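Local coordinates for glideosome-associated protein 50 (Plasmodium falciparum 3D7, PDB 3TGH), which forms part of the glideosome complex behind parasite gliding and host cell invasion, and probably anchors that complex to the inner membrane complex, at residues Leu9-Lys14 and His233-Glu238; Ala151-Phe156 and Ser184-Ile189; Ile193-Asp198 and Pro219-Ala224; Asp198-Ile201 and Tyr206-Gly209. All blocks are in the same frame, centred on the assembly; numbering follows the deposited sequence.

Interaction 1. Residues Leu9-Lys14 and His233-Glu238. With CO (cobalt (II) ion), chain G.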
loop_
_atom_site.group_PDB
_atom_site.type_symbol
_atom_site.label_atom_id
_atom_site.label_comp_id
_atom_site.label_asym_id
_atom_site.label_seq_id
_atom_site.Cartn_x
_atom_site.Cartn_y
_atom_site.Cartn_z
ATOM N N LEU A 9 -5.479 1.747 3.913
ATOM C CA LEU A 9 -6.836 2.029 3.455
ATOM C C LEU A 9 -6.882 1.902 1.929
ATOM O O LEU A 9 -6.175 2.614 1.228
ATOM C CB LEU A 9 -7.240 3.448 3.866
ATOM C CG LEU A 9 -8.659 3.865 3.463
ATOM C CD1 LEU A 9 -9.700 3.144 4.326
ATOM C CD2 LEU A 9 -8.812 5.380 3.535
ATOM N N GLY A 10 -7.705 1.001 1.405
ATOM C CA GLY A 10 -7.703 0.734 -0.041
ATOM C C GLY A 10 -9.046 0.893 -0.720
ATOM O O GLY A 10 -10.086 0.649 -0.110
ATOM N N ASP A 11 -9.023 1.331 -1.979
ATOM C CA ASP A 11 -10.229 1.415 -2.817
ATOM C C ASP A 11 -11.340 2.214 -2.138
ATOM O O ASP A 11 -12.507 1.809 -2.100
ATOM C CB ASP A 11 -10.681 0.006 -3.176
ATOM C CG ASP A 11 -9.639 -0.737 -3.995
ATOM O OD1 ASP A 11 -9.561 -0.492 -5.214
ATOM O OD2 ASP A 11 -8.898 -1.559 -3.431
ATOM N N TRP A 12 -10.940 3.378 -1.645
ATOM C CA TRP A 12 -11.695 4.154 -0.659
ATOM C C TRP A 12 -12.528 5.278 -1.283
ATOM O O TRP A 12 -13.459 5.798 -0.654
ATOM C CB TRP A 12 -10.706 4.724 0.383
ATOM C CG TRP A 12 -9.531 5.388 -0.261
ATOM C CD1 TRP A 12 -8.289 4.849 -0.451
ATOM C CD2 TRP A 12 -9.497 6.694 -0.851
ATOM N NE1 TRP A 12 -7.481 5.739 -1.124
ATOM C CE2 TRP A 12 -8.195 6.886 -1.366
ATOM C CE3 TRP A 12 -10.431 7.730 -0.977
ATOM C CZ2 TRP A 12 -7.813 8.057 -2.014
ATOM C CZ3 TRP A 12 -10.045 8.907 -1.616
ATOM C CH2 TRP A 12 -8.749 9.054 -2.132
ATOM N N GLY A 13 -12.207 5.654 -2.519
ATOM C CA GLY A 13 -12.790 6.848 -3.133
ATOM C C GLY A 13 -14.104 6.655 -3.856
ATOM O O GLY A 13 -14.140 6.648 -5.088
ATOM N N LYS A 14 -15.176 6.527 -3.079
ATOM C CA LYS A 14 -16.531 6.443 -3.609
ATOM C C LYS A 14 -17.509 6.921 -2.535
ATOM O O LYS A 14 -17.357 6.586 -1.364
ATOM C CB LYS A 14 -16.858 5.010 -4.012
ATOM C CG LYS A 14 -18.186 4.866 -4.765
ATOM C CD LYS A 14 -18.453 3.436 -5.197
ATOM C CE LYS A 14 -19.769 3.340 -5.971
ATOM N NZ LYS A 14 -20.053 1.953 -6.439
ATOM N N HIS A 233 -7.897 -3.866 -4.612
ATOM C CA HIS A 233 -8.528 -4.326 -5.851
ATOM C C HIS A 233 -9.760 -5.176 -5.586
ATOM O O HIS A 233 -10.853 -4.833 -6.019
ATOM C CB HIS A 233 -7.537 -5.086 -6.738
ATOM C CG HIS A 233 -7.982 -5.195 -8.156
ATOM N ND1 HIS A 233 -7.579 -4.308 -9.131
ATOM C CD2 HIS A 233 -8.811 -6.075 -8.762
ATOM C CE1 HIS A 233 -8.134 -4.647 -10.283
ATOM N NE2 HIS A 233 -8.888 -5.711 -10.083
ATOM N N ASP A 234 -9.574 -6.292 -4.895
ATOM C CA ASP A 234 -10.696 -7.068 -4.384
ATOM C C ASP A 234 -11.242 -6.376 -3.137
ATOM O O ASP A 234 -10.488 -6.030 -2.226
ATOM C CB ASP A 234 -10.262 -8.504 -4.088
ATOM C CG ASP A 234 -9.978 -9.296 -5.356
ATOM O OD1 ASP A 234 -10.622 -9.015 -6.390
ATOM O OD2 ASP A 234 -9.116 -10.203 -5.326
ATOM N N ASN A 235 -12.553 -6.160 -3.113
ATOM C CA ASN A 235 -13.189 -5.343 -2.086
ATOM C C ASN A 235 -13.528 -6.158 -0.853
ATOM O O ASN A 235 -14.702 -6.395 -0.533
ATOM C CB ASN A 235 -14.420 -4.626 -2.641
ATOM C CG ASN A 235 -14.100 -3.776 -3.850
ATOM O OD1 ASN A 235 -14.791 -3.852 -4.862
ATOM N ND2 ASN A 235 -13.038 -2.973 -3.758
ATOM N N ASN A 236 -12.472 -6.585 -0.172
ATOM C CA ASN A 236 -12.580 -7.393 1.029
ATOM C C ASN A 236 -11.303 -7.257 1.840
ATOM O O ASN A 236 -10.359 -6.554 1.429
ATOM C CB ASN A 236 -12.861 -8.863 0.672
ATOM C CG ASN A 236 -11.776 -9.481 -0.192
ATOM O OD1 ASN A 236 -11.931 -9.596 -1.405
ATOM N ND2 ASN A 236 -10.677 -9.887 0.428
ATOM N N MET A 237 -11.286 -7.901 2.999
ATOM C CA MET A 237 -10.076 -8.000 3.801
ATOM C C MET A 237 -9.669 -9.460 3.849
ATOM O O MET A 237 -10.527 -10.349 3.905
ATOM C CB MET A 237 -10.313 -7.448 5.212
ATOM C CG MET A 237 -10.563 -5.937 5.225
ATOM S SD MET A 237 -10.778 -5.204 6.877
ATOM C CE MET A 237 -12.040 -6.248 7.557
ATOM N N GLU A 238 -8.369 -9.712 3.811
ATOM C CA GLU A 238 -7.855 -11.075 3.872
ATOM C C GLU A 238 -6.384 -11.106 4.257
ATOM O O GLU A 238 -5.634 -10.158 3.978
ATOM C CB GLU A 238 -8.040 -11.780 2.519
ATOM C CG GLU A 238 -7.435 -13.196 2.460
ATOM C CD GLU A 238 -7.999 -14.057 1.345
ATOM O OE1 GLU A 238 -8.260 -13.537 0.237
ATOM O OE2 GLU A 238 -8.170 -15.270 1.577
HETATM CO CO CO G . -9.593 -6.933 -11.754
HETATM O O HOH W 1 -12.051 -1.627 -6.254
HETATM O O HOH W 2 -10.742 -5.454 -12.479
HETATM O O HOH W 3 -8.072 -5.834 -13.330
HETATM O O HOH W 4 -11.231 -8.009 -10.553
HETATM O O HOH W 5 -7.881 -8.599 -11.519
#

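Interaction 2. Residues Ala151-Phe156 and Ser184-Ile189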
loop_
_atom_site.group_PDB
_atom_site.type_symbol
_atom_site.label_atom_id
_atom_site.label_comp_id
_atom_site.label_asym_id
_atom_site.label_seq_id
_atom_site.Cartn_x
_atom_site.Cartn_y
_atom_site.Cartn_z
ATOM N N ALA A 151 15.239 -0.764 10.641
ATOM C CA ALA A 151 14.957 -0.058 9.397
ATOM C C ALA A 151 13.814 -0.751 8.673
ATOM O O ALA A 151 13.760 -1.977 8.641
ATOM C CB ALA A 151 16.206 -0.031 8.507
ATOM N N ALA A 152 12.911 0.043 8.094
ATOM C CA ALA A 152 11.771 -0.468 7.336
ATOM C C ALA A 152 11.790 0.113 5.931
ATOM O O ALA A 152 11.897 1.334 5.759
ATOM C CB ALA A 152 10.467 -0.111 8.031
ATOM N N ALA A 153 11.700 -0.765 4.931
ATOM C CA ALA A 153 11.610 -0.353 3.543
ATOM C C ALA A 153 10.179 -0.551 3.054
ATOM O O ALA A 153 9.654 -1.647 3.120
ATOM C CB ALA A 153 12.577 -1.144 2.687
ATOM N N PHE A 154 9.567 0.533 2.593
ATOM C CA PHE A 154 8.251 0.511 1.966
ATOM C C PHE A 154 8.449 0.704 0.475
ATOM O O PHE A 154 9.032 1.702 0.041
ATOM C CB PHE A 154 7.372 1.618 2.553
ATOM C CG PHE A 154 6.957 1.357 3.968
ATOM C CD1 PHE A 154 7.785 1.690 5.020
ATOM C CD2 PHE A 154 5.738 0.744 4.249
ATOM C CE1 PHE A 154 7.399 1.434 6.337
ATOM C CE2 PHE A 154 5.354 0.485 5.556
ATOM C CZ PHE A 154 6.183 0.828 6.598
ATOM N N ILE A 155 8.002 -0.273 -0.311
ATOM C CA ILE A 155 8.150 -0.235 -1.755
ATOM C C ILE A 155 6.751 -0.168 -2.376
ATOM O O ILE A 155 5.869 -0.989 -2.070
ATOM C CB ILE A 155 8.940 -1.442 -2.267
ATOM C CG1 ILE A 155 10.384 -1.365 -1.735
ATOM C CG2 ILE A 155 8.936 -1.490 -3.805
ATOM C CD1 ILE A 155 11.135 -2.689 -1.806
ATOM N N PHE A 156 6.541 0.840 -3.210
ATOM C CA PHE A 156 5.232 1.095 -3.808
ATOM C C PHE A 156 5.286 0.765 -5.285
ATOM O O PHE A 156 6.119 1.298 -6.023
ATOM C CB PHE A 156 4.808 2.549 -3.578
ATOM C CG PHE A 156 4.663 2.903 -2.129
ATOM C CD1 PHE A 156 5.770 3.305 -1.383
ATOM C CD2 PHE A 156 3.430 2.793 -1.489
ATOM C CE1 PHE A 156 5.645 3.609 -0.021
ATOM C CE2 PHE A 156 3.299 3.088 -0.146
ATOM C CZ PHE A 156 4.419 3.486 0.598
ATOM N N SER A 184 16.845 -5.244 -4.067
ATOM C CA SER A 184 18.270 -5.532 -3.877
ATOM C C SER A 184 18.891 -4.698 -2.753
ATOM O O SER A 184 19.717 -5.197 -1.987
ATOM C CB SER A 184 19.038 -5.288 -5.175
ATOM O OG SER A 184 20.394 -5.659 -5.029
ATOM N N VAL A 185 18.491 -3.435 -2.660
ATOM C CA VAL A 185 18.955 -2.556 -1.584
ATOM C C VAL A 185 18.290 -2.933 -0.261
ATOM O O VAL A 185 18.966 -3.060 0.760
ATOM C CB VAL A 185 18.704 -1.073 -1.910
ATOM C CG1 VAL A 185 19.001 -0.183 -0.698
ATOM C CG2 VAL A 185 19.548 -0.644 -3.109
ATOM N N ALA A 186 16.975 -3.134 -0.281
ATOM C CA ALA A 186 16.223 -3.469 0.929
ATOM C C ALA A 186 16.780 -4.716 1.612
ATOM O O ALA A 186 16.850 -4.772 2.842
ATOM C CB ALA A 186 14.729 -3.648 0.610
ATOM N N LYS A 187 17.176 -5.706 0.809
ATOM C CA LYS A 187 17.829 -6.932 1.301
ATOM C C LYS A 187 19.050 -6.660 2.166
ATOM O O LYS A 187 19.338 -7.409 3.104
ATOM C CB LYS A 187 18.295 -7.805 0.124
ATOM C CG LYS A 187 17.217 -8.629 -0.501
ATOM C CD LYS A 187 17.631 -9.156 -1.869
ATOM C CE LYS A 187 18.639 -10.277 -1.766
ATOM N NZ LYS A 187 18.937 -10.848 -3.111
ATOM N N LYS A 188 19.780 -5.606 1.826
ATOM C CA LYS A 188 21.034 -5.284 2.492
ATOM C C LYS A 188 20.864 -4.374 3.712
ATOM O O LYS A 188 21.717 -4.382 4.597
ATOM C CB LYS A 188 21.986 -4.620 1.494
ATOM C CG LYS A 188 22.400 -5.506 0.322
ATOM C CD LYS A 188 23.403 -6.570 0.748
ATOM C CE LYS A 188 24.272 -7.024 -0.416
ATOM N NZ LYS A 188 25.344 -7.961 0.030
ATOM N N ILE A 189 19.788 -3.585 3.769
ATOM C CA ILE A 189 19.677 -2.561 4.825
ATOM C C ILE A 189 18.367 -2.513 5.624
ATOM O O ILE A 189 18.286 -1.777 6.606
ATOM C CB ILE A 189 19.984 -1.141 4.270
ATOM C CG1 ILE A 189 18.891 -0.658 3.317
ATOM C CG2 ILE A 189 21.355 -1.128 3.582
ATOM C CD1 ILE A 189 19.140 0.746 2.779
#

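Interaction 3. Residues Ile193-Asp198 and Pro219-Ala224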
loop_
_atom_site.group_PDB
_atom_site.type_symbol
_atom_site.label_atom_id
_atom_site.label_comp_id
_atom_site.label_asym_id
_atom_site.label_seq_id
_atom_site.Cartn_x
_atom_site.Cartn_y
_atom_site.Cartn_z
ATOM N N ILE A 193 10.521 -5.327 5.224
ATOM C CA ILE A 193 10.232 -4.898 3.848
ATOM C C ILE A 193 8.747 -5.113 3.584
ATOM O O ILE A 193 8.238 -6.226 3.734
ATOM C CB ILE A 193 11.066 -5.660 2.796
ATOM C CG1 ILE A 193 12.560 -5.603 3.134
ATOM C CG2 ILE A 193 10.838 -5.080 1.404
ATOM C CD1 ILE A 193 13.411 -6.506 2.266
ATOM N N ILE A 194 8.071 -4.026 3.210
ATOM C CA ILE A 194 6.636 -4.007 2.970
ATOM C C ILE A 194 6.399 -3.469 1.566
ATOM O O ILE A 194 6.881 -2.399 1.212
ATOM C CB ILE A 194 5.895 -3.104 3.996
ATOM C CG1 ILE A 194 6.094 -3.630 5.424
ATOM C CG2 ILE A 194 4.389 -3.004 3.677
ATOM C CD1 ILE A 194 7.361 -3.120 6.089
ATOM N N VAL A 195 5.654 -4.219 0.762
ATOM C CA VAL A 195 5.331 -3.799 -0.591
ATOM C C VAL A 195 3.830 -3.495 -0.655
ATOM O O VAL A 195 3.022 -4.199 -0.044
ATOM C CB VAL A 195 5.726 -4.879 -1.616
ATOM C CG1 VAL A 195 5.407 -4.433 -3.035
ATOM C CG2 VAL A 195 7.219 -5.235 -1.485
ATOM N N VAL A 196 3.481 -2.427 -1.367
ATOM C CA VAL A 196 2.104 -1.941 -1.471
ATOM C C VAL A 196 1.740 -1.789 -2.938
ATOM O O VAL A 196 2.490 -1.171 -3.704
ATOM C CB VAL A 196 1.973 -0.550 -0.782
ATOM C CG1 VAL A 196 0.558 0.002 -0.937
ATOM C CG2 VAL A 196 2.361 -0.644 0.694
ATOM N N GLY A 197 0.602 -2.355 -3.352
ATOM C CA GLY A 197 0.169 -2.278 -4.738
ATOM C C GLY A 197 -1.336 -2.418 -4.862
ATOM O O GLY A 197 -2.057 -2.462 -3.849
ATOM N N ASP A 198 -1.812 -2.498 -6.099
ATOM C CA ASP A 198 -3.249 -2.621 -6.364
ATOM C C ASP A 198 -3.680 -4.107 -6.427
ATOM O O ASP A 198 -4.432 -4.581 -5.574
ATOM C CB ASP A 198 -3.614 -1.878 -7.652
ATOM C CG ASP A 198 -5.050 -2.127 -8.091
ATOM O OD1 ASP A 198 -5.938 -2.202 -7.218
ATOM O OD2 ASP A 198 -5.294 -2.219 -9.309
ATOM N N PRO A 219 8.549 -14.280 -7.168
ATOM C CA PRO A 219 9.925 -14.751 -6.980
ATOM C C PRO A 219 10.892 -13.660 -6.505
ATOM O O PRO A 219 11.797 -13.951 -5.717
ATOM C CB PRO A 219 10.317 -15.256 -8.374
ATOM C CG PRO A 219 9.023 -15.614 -9.013
ATOM C CD PRO A 219 8.062 -14.577 -8.526
ATOM N N LEU A 220 10.692 -12.425 -6.966
ATOM C CA LEU A 220 11.489 -11.283 -6.491
ATOM C C LEU A 220 11.227 -10.978 -5.016
ATOM O O LEU A 220 12.145 -10.633 -4.272
ATOM C CB LEU A 220 11.204 -10.022 -7.317
ATOM C CG LEU A 220 11.481 -10.076 -8.822
ATOM C CD1 LEU A 220 11.084 -8.761 -9.460
ATOM C CD2 LEU A 220 12.936 -10.399 -9.132
ATOM N N LEU A 221 9.968 -11.084 -4.601
ATOM C CA LEU A 221 9.599 -10.820 -3.213
ATOM C C LEU A 221 10.180 -11.882 -2.284
ATOM O O LEU A 221 10.692 -11.563 -1.212
ATOM C CB LEU A 221 8.078 -10.758 -3.057
ATOM C CG LEU A 221 7.314 -9.750 -3.914
ATOM C CD1 LEU A 221 5.831 -9.821 -3.568
ATOM C CD2 LEU A 221 7.839 -8.329 -3.742
ATOM N N LYS A 222 10.115 -13.142 -2.707
ATOM C CA LYS A 222 10.654 -14.249 -1.912
ATOM C C LYS A 222 12.176 -14.168 -1.821
ATOM O O LYS A 222 12.740 -14.383 -0.755
ATOM C CB LYS A 222 10.235 -15.607 -2.495
ATOM C CG LYS A 222 8.794 -15.994 -2.203
ATOM C CD LYS A 222 8.445 -17.327 -2.863
ATOM C CE LYS A 222 7.004 -17.725 -2.604
ATOM N NZ LYS A 222 6.578 -18.840 -3.500
ATOM N N ASP A 223 12.829 -13.836 -2.932
ATOM C CA ASP A 223 14.287 -13.689 -2.954
ATOM C C ASP A 223 14.752 -12.614 -1.969
ATOM O O ASP A 223 15.808 -12.761 -1.340
ATOM C CB ASP A 223 14.783 -13.352 -4.365
ATOM C CG ASP A 223 16.263 -12.998 -4.395
ATOM O OD1 ASP A 223 17.098 -13.920 -4.292
ATOM O OD2 ASP A 223 16.588 -11.795 -4.509
ATOM N N ALA A 224 13.965 -11.544 -1.837
ATOM C CA ALA A 224 14.284 -10.446 -0.919
ATOM C C ALA A 224 13.737 -10.625 0.505
ATOM O O ALA A 224 13.931 -9.757 1.348
ATOM C CB ALA A 224 13.802 -9.116 -1.503
#

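Interaction 4. Residues Asp198-Ile201 and Tyr206-Gly209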
loop_
_atom_site.group_PDB
_atom_site.type_symbol
_atom_site.label_atom_id
_atom_site.label_comp_id
_atom_site.label_asym_id
_atom_site.label_seq_id
_atom_site.Cartn_x
_atom_site.Cartn_y
_atom_site.Cartn_z
ATOM N N ASP A 198 -1.812 -2.498 -6.099
ATOM C CA ASP A 198 -3.249 -2.621 -6.364
ATOM C C ASP A 198 -3.680 -4.107 -6.427
ATOM O O ASP A 198 -4.432 -4.581 -5.574
ATOM C CB ASP A 198 -3.614 -1.878 -7.652
ATOM C CG ASP A 198 -5.050 -2.127 -8.091
ATOM O OD1 ASP A 198 -5.938 -2.202 -7.218
ATOM O OD2 ASP A 198 -5.294 -2.219 -9.309
ATOM N N GLN A 199 -3.186 -4.825 -7.429
ATOM C CA GLN A 199 -3.604 -6.201 -7.687
ATOM C C GLN A 199 -2.898 -7.218 -6.769
ATOM O O GLN A 199 -1.666 -7.273 -6.729
ATOM C CB GLN A 199 -3.341 -6.543 -9.162
ATOM C CG GLN A 199 -3.564 -7.989 -9.546
ATOM C CD GLN A 199 -5.005 -8.419 -9.427
ATOM O OE1 GLN A 199 -5.896 -7.806 -10.015
ATOM N NE2 GLN A 199 -5.243 -9.498 -8.678
ATOM N N PRO A 200 -3.678 -8.048 -6.046
ATOM C CA PRO A 200 -3.059 -9.131 -5.267
ATOM C C PRO A 200 -2.459 -10.235 -6.128
ATOM O O PRO A 200 -2.933 -10.499 -7.233
ATOM C CB PRO A 200 -4.220 -9.706 -4.443
ATOM C CG PRO A 200 -5.449 -9.156 -5.021
ATOM C CD PRO A 200 -5.111 -7.912 -5.760
ATOM N N ILE A 201 -1.422 -10.874 -5.596
ATOM C CA ILE A 201 -0.885 -12.098 -6.155
ATOM C C ILE A 201 -1.835 -13.244 -5.792
ATOM O O ILE A 201 -2.220 -14.038 -6.652
ATOM C CB ILE A 201 0.519 -12.393 -5.599
ATOM C CG1 ILE A 201 1.509 -11.324 -6.062
ATOM C CG2 ILE A 201 0.981 -13.802 -6.016
ATOM C CD1 ILE A 201 2.829 -11.321 -5.280
ATOM N N TYR A 206 -12.745 -11.625 -5.571
ATOM C CA TYR A 206 -13.282 -11.728 -6.940
ATOM C C TYR A 206 -12.237 -12.022 -8.021
ATOM O O TYR A 206 -12.445 -12.892 -8.871
ATOM C CB TYR A 206 -14.064 -10.464 -7.304
ATOM C CG TYR A 206 -14.754 -10.547 -8.645
ATOM C CD1 TYR A 206 -15.851 -11.386 -8.833
ATOM C CD2 TYR A 206 -14.309 -9.798 -9.731
ATOM C CE1 TYR A 206 -16.490 -11.472 -10.068
ATOM C CE2 TYR A 206 -14.942 -9.879 -10.972
ATOM C CZ TYR A 206 -16.029 -10.714 -11.129
ATOM O OH TYR A 206 -16.656 -10.796 -12.350
ATOM N N SER A 207 -11.113 -11.316 -7.984
ATOM C CA SER A 207 -10.072 -11.488 -9.001
ATOM C C SER A 207 -9.408 -12.863 -8.937
ATOM O O SER A 207 -8.864 -13.327 -9.928
ATOM C CB SER A 207 -8.993 -10.402 -8.863
ATOM O OG SER A 207 -8.107 -10.687 -7.789
ATOM N N ARG A 208 -9.437 -13.488 -7.761
ATOM C CA ARG A 208 -8.735 -14.746 -7.491
ATOM C C ARG A 208 -7.207 -14.647 -7.593
ATOM O O ARG A 208 -6.517 -15.661 -7.718
ATOM C CB ARG A 208 -9.282 -15.888 -8.372
ATOM C CG ARG A 208 -10.639 -16.372 -7.914
ATOM C CD ARG A 208 -10.483 -17.310 -6.728
ATOM N NE ARG A 208 -11.637 -17.296 -5.836
ATOM C CZ ARG A 208 -11.700 -17.965 -4.686
ATOM N NH1 ARG A 208 -10.674 -18.712 -4.277
ATOM N NH2 ARG A 208 -12.795 -17.889 -3.936
ATOM N N GLY A 209 -6.674 -13.432 -7.491
ATOM C CA GLY A 209 -5.235 -13.226 -7.585
ATOM C C GLY A 209 -4.771 -13.049 -9.013
ATOM O O GLY A 209 -5.572 -12.783 -9.910
#

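Interaction 1. Residues Leu9-Lys14 and His233-Glu238
D11 and H233 meet through one carboxylate oxygen and one backbone N-H. H233 N donates to D11 OD2 at 2.8 Å with an angle of 152° at the hydrogen; it comes from the syn side, 26° out of the carboxylate plane. This bond and the one from S43 N to OD1 should hold the carboxylate in its orientation. N235 reaches the same place from the side: its ND2 packs 3.8 Å from D11 CB, the amide standing nearly perpendicular to the carboxylate, while its stronger partner is G251 O. One water accepts from N235 ND2 at 3.0 Å and gives a weak bond to D11 OD1. The H233 ring turns from D11, CG lying anti to the backbone N (chi1 -162°), and this carries NE2 to the cobalt ion at 2.2 Å. Four waters are the other ligands found, and ND1 bonds to D198 OD2. D11 belongs to the GDWG sequence, where purple acid phosphatases place an aspartate metal ligand; here OD1 is 9.2 Å from the cobalt. The chemistry implies a divided role for H233: its backbone is held by D11, and its imidazole, steadied by D198, supplies the ion's protein ligand within the chain.

Interaction 2. Residues Ala151-Phe156 and Ser184-Ile189
A153 and A186 form the tight centre of this contact, their CB atoms 3.9 Å apart and their CA atoms only 6.1 Å apart. Two methyl side chains let the strand and the helix come close: the segment axes approach to 8.9 Å and run nearly antiparallel, at 166°. I155 adds its CD1, which lies 4.4 Å from A186 CB. With CG1 beside the backbone N (chi1 -65°) and the chain then extended, that methyl is carried toward the helix. At the other end A151 CB packs against a backbone oxygen, I189 O, at 3.3 Å. The contact is looser beyond these points. The I189 side chain comes no nearer than 5.8 Å to the strand segment and instead touches F131 and helix 317-321. S184 is exposed, and K187 and K188 project from the partly open side of the helix, where K187 NZ makes a salt bridge to D223. Strand 148-156, helix 169-189 and strand 192-196 make a beta-alpha-beta crossover, with the two strands parallel neighbours in the sheet. The helix lies over one face of that sheet; from the other face, F154 meets F6 and F37 edge-to-face, and F156 stacks with Y128.

Interaction 3. Residues Ile193-Asp198 and Pro219-Ala224
The flat group touched here is the carbonyl of A224, just after helix 218-223: I193 CD1 lies 3.4 Å from A224 O, and no aromatic ring or side-chain amide takes part. CG1 of I193 sits beside the backbone N (chi1 -52°) and the chain is extended beyond it, which brings CD1, the far end, to the carbonyl. A224, whose N is bonded to L220 O at 3.2 Å, points its own CB toward the strand. The second touch is aliphatic. V195 CG2 packs against L221 CD2 at 3.9 Å, the two side chains crossing obliquely. V195 has CG1 anti to the backbone N (chi1 -179°), which puts CG2 beside that N, and L221 reaches across by its end although its CB points along the contact. All four residues are buried, yet the nearest CA pairs are 8.4 Å (I193 and A224) and 8.6 Å (V195 and L221), so the layers meet through side-chain ends and, at A224, a backbone oxygen. Strand 192-196, helices 211-216 and 218-223, and strand 228-231, its parallel neighbour, form a beta-alpha-beta crossover, consistent with the helix-flanked beta sandwich of calcineurin-like phosphoesterases.

Interaction 4. Residues Asp198-Ile201 and Tyr206-Gly209
An ST turn at S207, beside the cobalt site, receives the bent side chain of Q199 in the loop between strand 192-196 and helix 211-216. The turn is defined by S207 OG accepting from G209 N at 3.1 Å. The same OG accepts from Q199 NE2 at 3.2 Å in a nearly straight bond (165° at the hydrogen), and it also bonds to D234 OD2, its strongest partner. With two N-H groups already pointing at OG, the serine hydroxyl presumably donates to that carboxylate. Q199 is shaped to serve two acceptors. CG lies anti to the backbone N, and the chain then bends at chi2 (65°), curling the amide back over its own backbone so that NE2 also donates to P200 O at 2.9 Å. This second bond, 168° at the hydrogen, lies in the carbonyl plane on a lone pair of P200 O. Both acceptors sit close to the amide plane of Q199, which should fix the rotation of the head group. The amide lies close to the metal site: the Q199 side chain comes within about 4 Å of both the cobalt ion and the side chain of H233, nearest atoms counted, without being a ligand. P200 CG packs 4.1 Å from S207 OG, bringing the proline ring against the turn. Farther along, the backbones meet at G209, whose backbone angles, and the nearness of I201 O on the side a CB would take, suit a residue without a side chain. G209 CA makes CA-H...O contacts with P200 O at 3.6 Å and I201 O at 3.3 Å.

In the fold
Interactions 2 and 3 are apolar core packing on one face of a single sheet: strands 148-156 and 192-196 are neighbours in it, bonded through I155 N and I194 O, and A186 CB of helix 169-189 meets I193 CD1 of strand 192-196. Interaction 2 uses methyls at short range, interaction 3 branched side chains and a backbone carbonyl. Interactions 1 and 4 are polar and lie at the loops round the cobalt site, 1 mostly buried and 4 only partly. They touch through the 233-238 and 206-209 segments. D198, shared by interactions 3 and 4, links strand to metal site through H233. Interaction 2 touches neither loop contact; its centre lies about 25 Å from interaction 1's.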